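Local coordinates for tapirin (PDB 6N2B), which binds cellulose and probably helps the bacterium adhere to plant biomass, through a calcium-containing beta-helix domain, at residues P403-P406 and P407-D411. Residues are numbered along the deposited sequence; the frame is centred on the assembly and turned at random.
Sequences PSYP and PFIDD
Ile409 has CG1 anti to its carbonyl carbon (chi1 -67°) and its chain stretched on from there (chi2 162°), which carries CD1 back along the chain to Tyr405, while Tyr405 holds its ring carbon CG beside its own backbone N (chi1 -82°). The methyl CD1 of Ile409 comes obliquely against the root of the ring, 3.6 Å from CG of Tyr405, and also touches CB and CD2 there. The same methyl lies 3.8 Å from CD of Pro406, touching both residues. The Phe408 side chain lies side by side with that of Pro406, the two pointing the same way; CE2 of Phe408 meets CG of Pro406 at 3.5 Å, again at a slant. Over one face of the Phe408 ring sits CG1 of Ile409, 3.7 Å above the plane and toward the rim. All this happens where the chain, having left strand 393-396 at the far end of the parallel beta-helix, runs back along the solenoid and enters the short helix 408-413. Tyr315 and Tyr295 on the solenoid wall receive Tyr405 and Ile409, and the Tyr405 hydroxyl is hydrogen-bonded to Asp317. A water donates to the carbonyl O of Pro406 at 2.7 Å and accepts from N of Asp410 at 3.1 Å, bridging the incoming chain to the first turn. One residue further on, N of Asp411 bonds directly to O of Pro407 at 3.2 Å.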
loop_
_atom_site.group_PDB
_atom_site.type_symbol
_atom_site.label_atom_id
_atom_site.label_comp_id
_atom_site.label_asym_id
_atom_site.label_seq_id
_atom_site.Cartn_x
_atom_site.Cartn_y
_atom_site.Cartn_z
ATOM N N PRO A 403 0.248 -15.471 22.729
ATOM C CA PRO A 403 0.357 -16.456 21.643
ATOM C C PRO A 403 1.458 -16.062 20.670
ATOM O O PRO A 403 2.031 -14.972 20.720
ATOM C CB PRO A 403 -1.024 -16.446 20.974
ATOM C CG PRO A 403 -1.694 -15.194 21.468
ATOM C CD PRO A 403 -1.085 -14.844 22.792
ATOM N N SER A 404 1.769 -16.991 19.778
ATOM C CA SER A 404 2.847 -16.759 18.837
ATOM C C SER A 404 2.330 -15.988 17.632
ATOM O O SER A 404 1.163 -16.109 17.249
ATOM C CB SER A 404 3.465 -18.086 18.397
ATOM O OG SER A 404 4.134 -18.715 19.484
ATOM N N TYR A 405 3.203 -15.160 17.059
ATOM C CA TYR A 405 2.953 -14.550 15.758
ATOM C C TYR A 405 2.595 -15.636 14.751
ATOM O O TYR A 405 3.141 -16.743 14.811
ATOM C CB TYR A 405 4.179 -13.789 15.249
ATOM C CG TYR A 405 4.352 -12.390 15.793
ATOM C CD1 TYR A 405 3.433 -11.833 16.682
ATOM C CD2 TYR A 405 5.445 -11.626 15.417
ATOM C CE1 TYR A 405 3.617 -10.543 17.175
ATOM C CE2 TYR A 405 5.636 -10.359 15.901
ATOM C CZ TYR A 405 4.732 -9.813 16.771
ATOM O OH TYR A 405 4.952 -8.532 17.224
ATOM N N PRO A 406 1.701 -15.362 13.812
ATOM C CA PRO A 406 1.433 -16.321 12.744
ATOM C C PRO A 406 2.593 -16.364 11.757
ATOM O O PRO A 406 3.449 -15.466 11.738
ATOM C CB PRO A 406 0.147 -15.773 12.107
ATOM C CG PRO A 406 0.220 -14.307 12.359
ATOM C CD PRO A 406 0.930 -14.118 13.665
ATOM N N PRO A 407 2.684 -17.411 10.935
ATOM C CA PRO A 407 3.921 -17.624 10.164
ATOM C C PRO A 407 4.131 -16.688 8.986
ATOM O O PRO A 407 5.271 -16.592 8.505
ATOM C CB PRO A 407 3.788 -19.074 9.683
ATOM C CG PRO A 407 2.311 -19.366 9.750
ATOM C CD PRO A 407 1.816 -18.605 10.934
ATOM N N PHE A 408 3.095 -15.987 8.508
ATOM C CA PHE A 408 3.293 -15.126 7.339
ATOM C C PHE A 408 4.311 -14.034 7.615
ATOM O O PHE A 408 4.974 -13.554 6.688
ATOM C CB PHE A 408 1.963 -14.507 6.865
ATOM C CG PHE A 408 1.503 -13.311 7.669
ATOM C CD1 PHE A 408 1.940 -12.040 7.364
ATOM C CD2 PHE A 408 0.596 -13.461 8.701
ATOM C CE1 PHE A 408 1.516 -10.941 8.098
ATOM C CE2 PHE A 408 0.161 -12.365 9.427
ATOM C CZ PHE A 408 0.626 -11.100 9.124
ATOM N N ILE A 409 4.442 -13.625 8.876
ATOM C CA ILE A 409 5.367 -12.553 9.211
ATOM C C ILE A 409 6.789 -12.958 8.851
ATOM O O ILE A 409 7.499 -12.238 8.138
ATOM C CB ILE A 409 5.233 -12.177 10.695
ATOM C CG1 ILE A 409 3.862 -11.555 10.937
ATOM C CG2 ILE A 409 6.364 -11.217 11.112
ATOM C CD1 ILE A 409 3.447 -11.550 12.368
ATOM N N ASP A 410 7.222 -14.127 9.320
ATOM C CA ASP A 410 8.594 -14.522 9.035
ATOM C C ASP A 410 8.773 -14.807 7.552
ATOM O O ASP A 410 9.771 -14.388 6.957
ATOM C CB ASP A 410 8.996 -15.722 9.890
ATOM C CG ASP A 410 9.354 -15.327 11.323
ATOM O OD1 ASP A 410 9.686 -14.142 11.559
ATOM O OD2 ASP A 410 9.297 -16.202 12.215
ATOM N N ASP A 411 7.788 -15.467 6.936
ATOM C CA ASP A 411 7.815 -15.736 5.501
ATOM C C ASP A 411 8.174 -14.496 4.693
ATOM O O ASP A 411 9.007 -14.547 3.780
ATOM C CB ASP A 411 6.453 -16.258 5.043
ATOM C CG ASP A 411 6.175 -17.657 5.515
ATOM O OD1 ASP A 411 7.108 -18.331 6.016
ATOM O OD2 ASP A 411 5.008 -18.077 5.378
HETATM O O HOH W 1 6.129 -15.239 12.037
#